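Local coordinates for bluetongue virus COAT protein VP7 (Bluetongue virus, PDB 1BVP), which forms trimeric capsomers, 260 of which assemble on the VP3 scaffold of the virus core, and probably also binds a receptor on the host cell surface, at residues 37-42 with 94-99; 75-80 with 84-89; 173-178 with 223-228; 191-196 with 201-206; 255-258 with 262-265. All blocks are in the same frame, centred on the assembly; numbering follows the deposited sequence.

Overall arrangement
The elongated chain has a helical domain, holding interactions 1 and 2, and a beta domain, holding interactions 3 and 4; interaction 5 lies near the passage between them, its centre about 4 Å from that of the chain. Interactions 1 and 2 have centres about 18 Å apart and touch through Y40 and H87. Interactions 3 and 4, with centres about 26 Å apart, reach one sheet, in which strands 223-225 and 183-195 are neighbours. Interactions 1 and 4 are the farthest apart, about 75 Å between centres. Interactions 1, 4 and 5 also touch the second subunit, and 255-258 with 262-265 meets the third as well, so they belong partly to trimer assembly.

Interaction 1: 37-42 with 94-99; sequences INRYNG and LATPEI
R39 and T96 carry the polar part of this contact, between helix 27-44 and the loop after helix 90-94. The guanidinium presents its edge to the threonine hydroxyl. R39 NE donates to T96 OG1 over 2.8 Å along a bent path, N-H...O 131°, with the oxygen 25° out of the guanidinium plane. A second, weak bond from R39 NH2 reaches the same T96 OG1 at 2.9 Å, so one oxygen sits in the fork between two N-H groups. The arginine gets there by bending at chi2 (-59°) and again at chi3, which turns the guanidinium edge to the threonine, the two side chains coming from opposite directions. T96 OG1 stands beside its own backbone N and also bonds the carbonyls of G92 and V93 at the end of helix 90-94.

The apolar part is thinner. T96 CG2 lies 4.1 Å from R39 CG, and I99 CD1 approaches the start of the arginine side chain, 4.4 Å from R39 CB. V93 touches both R39 and I99.

Backbone bonds shape the loop side: T96 to I99 is a type I turn, closed by I99 N to T96 O at 3.1 Å. R7 holds the loop further, bonding the carbonyls of L94 and I99, and P97 packs on R22 of the second subunit.

T96 OG1 accepts from R39, which leaves its proton for the carbonyls of G92 and V93 to share. The hydroxyl links a cationic side chain to carbonyls at the end of a short helix, whose partial negative charge would probably favour the guanidinium.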
# COMPACT_ATOMS: atom_id res chain seq x y z
N ILE A 37 22.55 -21.57 -19.06
CA ILE A 37 22.79 -22.94 -18.61
C ILE A 37 24.09 -23.49 -19.15
O ILE A 37 24.80 -24.22 -18.46
CB ILE A 37 21.64 -23.86 -19.00
CG1 ILE A 37 20.39 -23.43 -18.21
CG2 ILE A 37 21.99 -25.31 -18.72
CD1 ILE A 37 19.20 -24.28 -18.49
N ASN A 38 24.43 -23.10 -20.37
CA ASN A 38 25.67 -23.55 -20.97
C ASN A 38 26.85 -22.95 -20.15
O ASN A 38 27.71 -23.70 -19.68
CB ASN A 38 25.68 -23.21 -22.48
CG ASN A 38 27.00 -23.63 -23.18
OD1 ASN A 38 27.14 -24.78 -23.56
ND2 ASN A 38 27.93 -22.68 -23.39
N ARG A 39 26.88 -21.63 -19.91
CA ARG A 39 27.99 -21.05 -19.13
C ARG A 39 28.07 -21.69 -17.76
O ARG A 39 29.13 -22.10 -17.29
CB ARG A 39 27.81 -19.55 -18.94
CG ARG A 39 28.57 -18.71 -19.90
CD ARG A 39 30.06 -18.97 -19.82
NE ARG A 39 30.77 -18.00 -19.00
CZ ARG A 39 32.09 -17.86 -19.00
NH1 ARG A 39 32.84 -18.64 -19.77
NH2 ARG A 39 32.67 -16.93 -18.25
N TYR A 40 26.91 -21.80 -17.13
CA TYR A 40 26.82 -22.37 -15.81
C TYR A 40 27.39 -23.78 -15.74
O TYR A 40 28.29 -24.04 -14.96
CB TYR A 40 25.37 -22.34 -15.36
CG TYR A 40 25.19 -22.83 -13.95
CD1 TYR A 40 25.59 -22.03 -12.86
CD2 TYR A 40 24.69 -24.10 -13.69
CE1 TYR A 40 25.50 -22.51 -11.56
CE2 TYR A 40 24.58 -24.59 -12.39
CZ TYR A 40 24.99 -23.79 -11.34
OH TYR A 40 24.89 -24.29 -10.07
N ASN A 41 26.87 -24.70 -16.55
CA ASN A 41 27.36 -26.08 -16.54
C ASN A 41 28.87 -26.14 -16.85
O ASN A 41 29.62 -26.91 -16.23
CB ASN A 41 26.56 -26.92 -17.52
CG ASN A 41 25.18 -27.26 -16.99
OD1 ASN A 41 24.30 -27.65 -17.74
ND2 ASN A 41 24.99 -27.13 -15.68
N GLY A 42 29.34 -25.24 -17.69
CA GLY A 42 30.75 -25.24 -18.01
C GLY A 42 31.70 -24.87 -16.89
O GLY A 42 32.71 -25.53 -16.70
N LEU A 94 27.70 -15.18 -13.95
CA LEU A 94 26.89 -13.97 -13.98
C LEU A 94 27.59 -12.71 -14.53
O LEU A 94 26.93 -11.74 -14.91
CB LEU A 94 26.36 -13.68 -12.60
CG LEU A 94 24.96 -14.07 -12.16
CD1 LEU A 94 24.29 -15.03 -13.09
CD2 LEU A 94 25.07 -14.62 -10.78
N ALA A 95 28.92 -12.71 -14.53
CA ALA A 95 29.66 -11.55 -15.06
C ALA A 95 29.97 -11.67 -16.56
O ALA A 95 30.65 -10.82 -17.10
CB ALA A 95 30.94 -11.32 -14.27
N THR A 96 29.49 -12.74 -17.20
CA THR A 96 29.70 -13.01 -18.63
C THR A 96 28.78 -12.10 -19.44
O THR A 96 27.57 -12.32 -19.49
CB THR A 96 29.32 -14.50 -18.98
OG1 THR A 96 30.15 -15.41 -18.25
CG2 THR A 96 29.45 -14.79 -20.48
N PRO A 97 29.35 -11.16 -20.20
CA PRO A 97 28.55 -10.23 -21.01
C PRO A 97 27.69 -10.84 -22.08
O PRO A 97 26.85 -10.17 -22.65
CB PRO A 97 29.59 -9.28 -21.60
CG PRO A 97 30.83 -10.09 -21.61
CD PRO A 97 30.79 -10.87 -20.32
N GLU A 98 27.84 -12.13 -22.32
CA GLU A 98 27.02 -12.75 -23.35
C GLU A 98 25.67 -13.21 -22.85
O GLU A 98 24.81 -13.52 -23.68
CB GLU A 98 27.77 -13.89 -24.06
CG GLU A 98 28.86 -13.43 -25.05
CD GLU A 98 30.18 -13.06 -24.37
OE1 GLU A 98 30.64 -13.80 -23.44
OE2 GLU A 98 30.78 -12.03 -24.79
N ILE A 99 25.49 -13.31 -21.53
CA ILE A 99 24.17 -13.70 -21.00
C ILE A 99 23.36 -12.41 -20.98
O ILE A 99 23.72 -11.44 -20.32
CB ILE A 99 24.21 -14.24 -19.58
CG1 ILE A 99 25.18 -15.41 -19.48
CG2 ILE A 99 22.79 -14.64 -19.17
CD1 ILE A 99 25.15 -16.09 -18.15

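Interaction 2: 75-80 with 84-89; sequences INVGPI and YTQHMA
V77 and Q86 mark the closest backbone approach of the two segments, 7.6 Å between their CA atoms, where 75-78 and 84-88 run at 129° to each other. Both belong to the irregular connection between helices 55-73 and 90-94, and P79 is the centre of an inverse gamma turn in it.

The gap is bridged by Q86, whose CG is anti to the backbone N (169°) and whose chain stays extended to the amide. Q86 NE2 donates to I75 O over 3.0 Å, nearly straight at 168° and lying in both the amide and the carbonyl plane. On the other limb, Q86 OE1 takes V77 N at 3.0 Å in its carbonyl plane. It takes N76 ND2 as well, a longer bond of 3.3 Å that arrives from above that plane. V77 CG2 meets the edge of the Y84 ring at CE2, 4.4 Å away, while Y84 OH is bonded to D67 and L70 of helix 55-73 touches V77, Y84 and Q86.

The Q86 amide pairs with I75 O and V77 N, on either side of N76, much as the main chain of an adjacent strand would; those two in-plane bonds fix its rotation, N76 adding a third.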
# COMPACT_ATOMS: atom_id res chain seq x y z
N ILE A 75 26.13 -13.30 -0.75
CA ILE A 75 26.05 -14.17 0.42
C ILE A 75 26.75 -15.51 0.24
O ILE A 75 26.76 -16.11 -0.82
CB ILE A 75 24.58 -14.48 0.72
CG1 ILE A 75 23.81 -13.20 0.98
CG2 ILE A 75 24.44 -15.48 1.85
CD1 ILE A 75 22.33 -13.41 1.07
N ASN A 76 27.30 -16.02 1.33
CA ASN A 76 27.94 -17.31 1.32
C ASN A 76 27.20 -18.08 2.44
O ASN A 76 27.45 -17.83 3.60
CB ASN A 76 29.43 -17.13 1.60
CG ASN A 76 30.15 -18.46 1.87
OD1 ASN A 76 31.26 -18.45 2.39
ND2 ASN A 76 29.53 -19.60 1.52
N VAL A 77 26.26 -18.96 2.09
CA VAL A 77 25.46 -19.69 3.07
C VAL A 77 26.15 -20.63 4.01
O VAL A 77 25.62 -20.91 5.11
CB VAL A 77 24.31 -20.58 2.47
CG1 VAL A 77 23.01 -19.90 2.56
CG2 VAL A 77 24.64 -21.07 1.10
N GLY A 78 27.26 -21.22 3.57
CA GLY A 78 27.92 -22.18 4.43
C GLY A 78 27.31 -23.55 4.21
O GLY A 78 26.38 -23.72 3.41
N PRO A 79 27.80 -24.56 4.91
CA PRO A 79 27.27 -25.92 4.74
C PRO A 79 25.90 -26.15 5.34
O PRO A 79 25.77 -26.70 6.43
CB PRO A 79 28.34 -26.78 5.41
CG PRO A 79 28.77 -25.88 6.56
CD PRO A 79 28.88 -24.52 5.91
N ILE A 80 24.87 -25.79 4.60
CA ILE A 80 23.52 -25.97 5.12
C ILE A 80 22.89 -27.27 4.64
O ILE A 80 21.84 -27.69 5.15
CB ILE A 80 22.63 -24.83 4.64
CG1 ILE A 80 22.57 -24.83 3.11
CG2 ILE A 80 23.23 -23.53 5.07
CD1 ILE A 80 21.87 -23.64 2.50
N TYR A 84 23.17 -30.00 -1.30
CA TYR A 84 23.56 -28.83 -2.07
C TYR A 84 24.83 -28.22 -1.55
O TYR A 84 25.01 -28.06 -0.33
CB TYR A 84 22.44 -27.79 -2.04
CG TYR A 84 22.86 -26.38 -2.42
CD1 TYR A 84 23.00 -26.00 -3.76
CD2 TYR A 84 23.14 -25.42 -1.45
CE1 TYR A 84 23.41 -24.72 -4.13
CE2 TYR A 84 23.56 -24.12 -1.82
CZ TYR A 84 23.69 -23.79 -3.16
OH TYR A 84 24.16 -22.54 -3.54
N THR A 85 25.69 -27.85 -2.47
CA THR A 85 26.94 -27.20 -2.12
C THR A 85 27.06 -25.97 -3.00
O THR A 85 26.98 -26.06 -4.21
CB THR A 85 28.12 -28.13 -2.33
OG1 THR A 85 27.84 -29.37 -1.66
CG2 THR A 85 29.40 -27.52 -1.73
N GLN A 86 27.17 -24.81 -2.39
CA GLN A 86 27.26 -23.58 -3.15
C GLN A 86 28.54 -23.51 -3.99
O GLN A 86 29.62 -23.78 -3.49
CB GLN A 86 27.14 -22.39 -2.20
CG GLN A 86 27.48 -21.02 -2.78
CD GLN A 86 27.25 -19.89 -1.80
OE1 GLN A 86 27.10 -20.12 -0.60
NE2 GLN A 86 27.22 -18.66 -2.29
N HIS A 87 28.38 -23.10 -5.25
CA HIS A 87 29.49 -22.96 -6.19
C HIS A 87 29.82 -21.53 -6.36
O HIS A 87 29.16 -20.84 -7.11
CB HIS A 87 29.13 -23.54 -7.54
CG HIS A 87 28.82 -24.99 -7.47
ND1 HIS A 87 29.81 -25.95 -7.50
CD2 HIS A 87 27.67 -25.65 -7.19
CE1 HIS A 87 29.28 -27.14 -7.22
NE2 HIS A 87 27.98 -26.97 -7.02
N MET A 88 30.93 -21.14 -5.75
CA MET A 88 31.41 -19.77 -5.79
C MET A 88 31.75 -19.26 -7.20
O MET A 88 31.72 -18.05 -7.45
CB MET A 88 32.62 -19.65 -4.87
CG MET A 88 32.38 -20.25 -3.49
SD MET A 88 31.05 -19.40 -2.63
CE MET A 88 31.71 -17.63 -2.60
N ALA A 89 32.05 -20.18 -8.12
CA ALA A 89 32.37 -19.79 -9.50
C ALA A 89 31.18 -19.14 -10.22
O ALA A 89 31.37 -18.55 -11.30
CB ALA A 89 32.82 -21.00 -10.28

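Interaction 3: 173-178 with 223-228; sequences QIFQGR and IAWDGQ
F175 and W225 meet as a T-shaped aromatic pair inside the antiparallel beta domain, a jelly-roll sandwich in VP7, where the loop after strand 168-170 lies against the end of strand 223-225. The ring centroids are 5.1 Å apart and the planes 73° from each other, the indole's six-membered ring giving its edge to the phenyl face. From F175 CB onward the tryptophan is close at once: CB lies in the indole plane at its edge, 3.8 Å from both CZ3 and CH2 of W225. F175 CG is nearest, 3.6 Å from W225 CZ3, and CD2 follows at 3.7 Å from the same atom. By F175 CE2 the distance to W225 CZ3 has opened to 4.2 Å, so the indole corner covers the root of the phenyl face. The phenyl also packs on I245 and V247 of strand 241-252.

W225 places its CG anti to the backbone N (176°), which sends the indole across toward the loop. I184 and L186 pack against it, its NE1 bonds A229 O, and G227 CA sits over the centre of one face. G227 lies in an Asx turn, D226 OD2 accepting from Q228 N.

Beside the aromatic pair, the extended side chain of Q176 reaches the same turn, its NE2 donating to G227 O over 3.1 Å at 160°, in the carbonyl plane.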
# COMPACT_ATOMS: atom_id res chain seq x y z
N GLN A 173 7.56 24.08 20.49
CA GLN A 173 8.58 23.23 21.10
C GLN A 173 8.15 21.85 21.52
O GLN A 173 9.00 20.98 21.71
CB GLN A 173 9.35 23.94 22.23
CG GLN A 173 8.50 24.68 23.28
CD GLN A 173 7.78 25.95 22.74
OE1 GLN A 173 8.17 26.55 21.72
NE2 GLN A 173 6.71 26.35 23.44
N ILE A 174 6.84 21.63 21.66
CA ILE A 174 6.32 20.31 22.08
C ILE A 174 6.56 19.31 20.94
O ILE A 174 6.77 18.10 21.16
CB ILE A 174 4.78 20.42 22.48
CG1 ILE A 174 4.20 19.11 22.99
CG2 ILE A 174 3.94 20.86 21.30
CD1 ILE A 174 4.69 18.71 24.33
N PHE A 175 6.59 19.85 19.71
CA PHE A 175 6.80 19.11 18.48
C PHE A 175 8.26 18.90 18.09
O PHE A 175 8.56 18.03 17.27
CB PHE A 175 6.16 19.84 17.31
CG PHE A 175 4.67 19.84 17.34
CD1 PHE A 175 3.95 18.76 16.84
CD2 PHE A 175 3.98 20.94 17.83
CE1 PHE A 175 2.55 18.78 16.83
CE2 PHE A 175 2.58 20.97 17.83
CZ PHE A 175 1.87 19.89 17.33
N GLN A 176 9.16 19.72 18.63
CA GLN A 176 10.57 19.68 18.27
C GLN A 176 11.43 18.60 18.92
O GLN A 176 11.00 17.95 19.88
CB GLN A 176 11.17 21.10 18.37
CG GLN A 176 10.34 22.07 17.46
CD GLN A 176 10.73 23.55 17.55
OE1 GLN A 176 11.36 23.98 18.53
NE2 GLN A 176 10.34 24.33 16.54
N GLY A 177 12.56 18.29 18.27
CA GLY A 177 13.47 17.28 18.78
C GLY A 177 13.14 15.81 18.53
O GLY A 177 13.95 14.93 18.81
N ARG A 178 11.93 15.54 18.04
CA ARG A 178 11.50 14.17 17.76
C ARG A 178 11.34 14.04 16.26
O ARG A 178 10.77 14.94 15.61
CB ARG A 178 10.17 13.82 18.45
CG ARG A 178 9.32 15.01 18.93
CD ARG A 178 8.24 14.60 19.96
NE ARG A 178 8.73 13.66 20.97
CZ ARG A 178 8.75 12.33 20.83
NH1 ARG A 178 8.30 11.73 19.72
NH2 ARG A 178 9.28 11.59 21.79
N ILE A 223 -3.32 21.76 7.70
CA ILE A 223 -2.34 22.80 7.63
C ILE A 223 -0.98 22.16 7.37
O ILE A 223 -0.56 21.22 8.06
CB ILE A 223 -2.27 23.52 8.99
CG1 ILE A 223 -3.54 24.32 9.22
CG2 ILE A 223 -1.01 24.38 9.10
CD1 ILE A 223 -3.74 24.64 10.69
N ALA A 224 -0.27 22.71 6.40
CA ALA A 224 1.06 22.24 6.07
C ALA A 224 2.02 23.10 6.88
O ALA A 224 2.22 24.28 6.58
CB ALA A 224 1.29 22.42 4.61
N TRP A 225 2.61 22.53 7.90
CA TRP A 225 3.51 23.29 8.75
C TRP A 225 4.92 22.73 8.65
O TRP A 225 5.14 21.53 8.82
CB TRP A 225 2.99 23.21 10.20
CG TRP A 225 3.87 23.87 11.25
CD1 TRP A 225 4.41 25.12 11.20
CD2 TRP A 225 4.33 23.28 12.49
NE1 TRP A 225 5.19 25.34 12.31
CE2 TRP A 225 5.17 24.24 13.11
CE3 TRP A 225 4.12 22.05 13.12
CZ2 TRP A 225 5.80 23.99 14.35
CZ3 TRP A 225 4.76 21.81 14.36
CH2 TRP A 225 5.58 22.78 14.95
N ASP A 226 5.89 23.62 8.45
CA ASP A 226 7.29 23.23 8.35
C ASP A 226 7.95 22.84 9.63
O ASP A 226 9.11 22.47 9.61
CB ASP A 226 8.12 24.34 7.73
CG ASP A 226 7.90 25.66 8.40
OD1 ASP A 226 6.82 26.27 8.17
OD2 ASP A 226 8.79 26.08 9.15
N GLY A 227 7.26 22.98 10.75
CA GLY A 227 7.85 22.59 12.02
C GLY A 227 8.78 23.63 12.63
O GLY A 227 9.27 23.42 13.74
N GLN A 228 9.03 24.74 11.92
CA GLN A 228 9.92 25.79 12.42
C GLN A 228 9.12 27.06 12.78
O GLN A 228 9.30 27.62 13.87
CB GLN A 228 11.00 26.17 11.39
CG GLN A 228 12.04 25.10 11.08
CD GLN A 228 12.70 24.54 12.34
OE1 GLN A 228 13.42 25.26 13.04
NE2 GLN A 228 12.46 23.26 12.63

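Interaction 4: 191-196 with 201-206; sequences IENFAM and SQQTQA
Q202, T204 and F194 bury more surface than any other residues here. F194 and Q202 face each other as a hydrogen-bonded antiparallel pair: F194 N reaches Q202 O at 3.0 Å, and Q202 N returns to F194 O at 2.9 Å. Their side chains lie side by side on one face of the sheet and point the same way. Q202 CB stands over the phenyl face, 3.9 Å from the F194 ring centroid and 19° off the normal, a CH-pi contact, and Q202 CG continues to F194 CZ at 3.5 Å. With CG of F194 between its backbone N and carbonyl carbon (chi1 59°), the ring is carried over to the Q202 side chain. M196 CG packs on Q202 CB at 3.7 Å.

The contact closes a beta hairpin of strands 183-195 and 201-203 at the far end of the beta domain. It takes part in the trimer: I191 and N193 pair in parallel with a strand of the second subunit, and S201 OG bonds R140 of that chain.

Where the chain turns its corner at 192 and 193, T204 reaches the other strand with its side chain. Its OG1 donates to I191 O over 2.8 Å and also bonds M242 N of strand 241-252.

On the other face of the hairpin, N193 ND2 donates to Q203 OE1 at 3.0 Å, from above that carbonyl's plane, the two amides 70° apart.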
# COMPACT_ATOMS: atom_id res chain seq x y z
N ILE A 191 -11.85 22.13 21.83
CA ILE A 191 -12.42 21.03 22.62
C ILE A 191 -13.65 21.69 23.29
O ILE A 191 -13.52 22.48 24.23
CB ILE A 191 -11.47 20.49 23.69
CG1 ILE A 191 -10.15 20.03 23.05
CG2 ILE A 191 -12.12 19.31 24.41
CD1 ILE A 191 -9.13 19.51 24.05
N GLU A 192 -14.82 21.43 22.71
CA GLU A 192 -16.08 22.03 23.12
C GLU A 192 -16.55 21.71 24.53
O GLU A 192 -17.25 22.53 25.12
CB GLU A 192 -17.16 21.65 22.10
CG GLU A 192 -18.31 22.61 21.97
CD GLU A 192 -17.86 24.05 21.81
OE1 GLU A 192 -16.82 24.32 21.16
OE2 GLU A 192 -18.57 24.93 22.36
N ASN A 193 -16.18 20.56 25.09
CA ASN A 193 -16.60 20.17 26.43
C ASN A 193 -15.45 19.44 27.07
O ASN A 193 -15.09 18.37 26.59
CB ASN A 193 -17.79 19.20 26.34
CG ASN A 193 -18.53 19.03 27.66
OD1 ASN A 193 -18.80 17.91 28.10
ND2 ASN A 193 -18.96 20.14 28.24
N PHE A 194 -14.83 20.04 28.08
CA PHE A 194 -13.69 19.42 28.77
C PHE A 194 -13.85 19.37 30.29
O PHE A 194 -14.72 20.01 30.85
CB PHE A 194 -12.38 20.13 28.41
CG PHE A 194 -12.36 21.59 28.76
CD1 PHE A 194 -12.98 22.53 27.93
CD2 PHE A 194 -11.64 22.05 29.86
CE1 PHE A 194 -12.86 23.91 28.18
CE2 PHE A 194 -11.51 23.43 30.13
CZ PHE A 194 -12.12 24.35 29.29
N ALA A 195 -13.00 18.61 30.95
CA ALA A 195 -13.03 18.45 32.38
C ALA A 195 -12.08 19.41 33.04
O ALA A 195 -10.92 19.54 32.60
CB ALA A 195 -12.64 17.03 32.75
N MET A 196 -12.56 20.08 34.09
CA MET A 196 -11.73 21.01 34.86
C MET A 196 -10.98 20.14 35.87
O MET A 196 -11.36 18.98 36.08
CB MET A 196 -12.61 22.05 35.51
CG MET A 196 -13.05 23.15 34.56
SD MET A 196 -11.65 24.26 34.07
CE MET A 196 -10.29 23.90 35.42
N SER A 201 -17.50 19.87 34.07
CA SER A 201 -17.41 20.27 32.68
C SER A 201 -17.26 21.76 32.48
O SER A 201 -17.77 22.56 33.24
CB SER A 201 -18.65 19.80 31.93
OG SER A 201 -18.79 18.40 32.06
N GLN A 202 -16.62 22.13 31.38
CA GLN A 202 -16.41 23.52 31.03
C GLN A 202 -16.47 23.57 29.48
O GLN A 202 -16.21 22.56 28.81
CB GLN A 202 -15.06 23.98 31.57
CG GLN A 202 -14.73 25.43 31.29
CD GLN A 202 -15.26 26.36 32.35
OE1 GLN A 202 -15.74 25.93 33.40
NE2 GLN A 202 -15.17 27.66 32.08
N GLN A 203 -16.88 24.70 28.92
CA GLN A 203 -16.98 24.86 27.47
C GLN A 203 -15.89 25.79 26.96
O GLN A 203 -15.39 26.65 27.69
CB GLN A 203 -18.28 25.55 27.11
CG GLN A 203 -19.21 24.74 26.29
CD GLN A 203 -20.05 23.85 27.15
OE1 GLN A 203 -19.55 23.10 28.00
NE2 GLN A 203 -21.37 23.97 26.98
N THR A 204 -15.55 25.63 25.68
CA THR A 204 -14.59 26.51 25.05
C THR A 204 -15.43 27.43 24.18
O THR A 204 -16.26 26.96 23.39
CB THR A 204 -13.54 25.73 24.23
OG1 THR A 204 -12.72 24.96 25.12
CG2 THR A 204 -12.64 26.71 23.49
N GLN A 205 -15.34 28.73 24.45
CA GLN A 205 -16.12 29.73 23.69
C GLN A 205 -15.49 29.92 22.32
O GLN A 205 -14.27 29.79 22.18
CB GLN A 205 -16.14 31.11 24.40
CG GLN A 205 -16.78 31.20 25.79
CD GLN A 205 -18.17 30.57 25.82
OE1 GLN A 205 -18.42 29.63 26.60
NE2 GLN A 205 -19.06 31.05 24.95
N ALA A 206 -16.28 30.24 21.31
CA ALA A 206 -15.71 30.49 19.99
C ALA A 206 -14.86 31.76 20.11
O ALA A 206 -15.15 32.62 20.94
CB ALA A 206 -16.81 30.69 18.95

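Interaction 5: 255-258 with 262-265; sequences KTLN and ALTA
N258 N donates to T256 OG1 over 3.1 Å, almost straight at 165°, and this ST turn encloses L257, which meets L263 and T264. The bond is local to 255-258; between the two segments no hydrogen bond forms, and packing does the joining.

L257 is the middle of it. Its backbone O comes within 3.4 Å of L263 CB, so the first turn of helix 263-271 rests on the loop's main chain. The two leucines add a looser meeting of methyls, 4.3 Å between CD1 of L257 and CD1 of L263. T264 crosses L257 at about a right angle and turns its hydroxyl oxygen rather than its methyl to the leucine: T264 OG1 is 3.6 Å from L257 CG and 3.7 Å from L257 CB. That orientation follows from OG1 lying beside the backbone N of T264 (chi1 -46°), with CG2 anti to it.

A262 holds the N-cap position and, as an alanine, brings no side-chain oxygen to cap the helix. P300 packs on L257 from the same chain. Around the contact lie the other copies: T264 touches N258 of the third subunit, A262 touches P261 of that chain, and K255 packs on F268 of the second subunit.

K255 NZ bonds T118 O, and T256 touches Q124, so the segment returning from the beta domain is joined to the one leading into it. The whole is a loop-to-helix entry at the junction of the two domains of VP7, where strand 241-252 gives way to helix 263-271 beside the trimer interface.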
# COMPACT_ATOMS: atom_id res chain seq x y z
N LYS A 255 13.20 5.90 5.12
CA LYS A 255 12.60 5.04 4.13
C LYS A 255 11.42 4.32 4.69
O LYS A 255 11.42 3.93 5.88
CB LYS A 255 13.62 4.02 3.60
CG LYS A 255 14.77 4.57 2.73
CD LYS A 255 14.28 5.19 1.44
CE LYS A 255 15.41 5.35 0.41
NZ LYS A 255 16.62 6.04 0.91
N THR A 256 10.38 4.20 3.86
CA THR A 256 9.18 3.49 4.25
C THR A 256 9.06 2.27 3.33
O THR A 256 9.94 2.00 2.51
CB THR A 256 7.95 4.34 4.12
OG1 THR A 256 7.58 4.49 2.75
CG2 THR A 256 8.22 5.70 4.68
N LEU A 257 8.00 1.50 3.52
CA LEU A 257 7.76 0.30 2.72
C LEU A 257 7.28 0.64 1.30
O LEU A 257 6.96 -0.25 0.54
CB LEU A 257 6.73 -0.55 3.44
CG LEU A 257 7.17 -1.87 4.07
CD1 LEU A 257 8.63 -1.91 4.44
CD2 LEU A 257 6.30 -2.11 5.25
N ASN A 258 7.13 1.92 0.99
CA ASN A 258 6.70 2.33 -0.34
C ASN A 258 7.88 2.87 -1.12
O ASN A 258 7.67 3.65 -2.02
CB ASN A 258 5.68 3.45 -0.28
CG ASN A 258 4.40 3.06 0.41
OD1 ASN A 258 4.06 3.63 1.43
ND2 ASN A 258 3.65 2.13 -0.16
N ALA A 262 5.48 -2.30 -4.47
CA ALA A 262 5.01 -3.49 -3.79
C ALA A 262 6.02 -4.22 -2.92
O ALA A 262 5.88 -5.44 -2.68
CB ALA A 262 4.31 -4.44 -4.71
N LEU A 263 6.93 -3.45 -2.31
CA LEU A 263 7.94 -4.03 -1.41
C LEU A 263 7.29 -4.95 -0.36
O LEU A 263 7.78 -6.05 -0.06
CB LEU A 263 8.73 -2.93 -0.71
CG LEU A 263 10.22 -3.17 -0.51
CD1 LEU A 263 10.68 -2.46 0.75
CD2 LEU A 263 10.53 -4.62 -0.44
N THR A 264 6.14 -4.52 0.17
CA THR A 264 5.44 -5.29 1.18
C THR A 264 5.05 -6.67 0.66
O THR A 264 5.25 -7.67 1.34
CB THR A 264 4.19 -4.54 1.68
OG1 THR A 264 4.53 -3.18 1.96
CG2 THR A 264 3.70 -5.15 2.97
N ALA A 265 4.50 -6.73 -0.55
CA ALA A 265 4.09 -8.00 -1.12
C ALA A 265 5.30 -8.92 -1.32
O ALA A 265 5.18 -10.15 -1.18
CB ALA A 265 3.38 -7.77 -2.40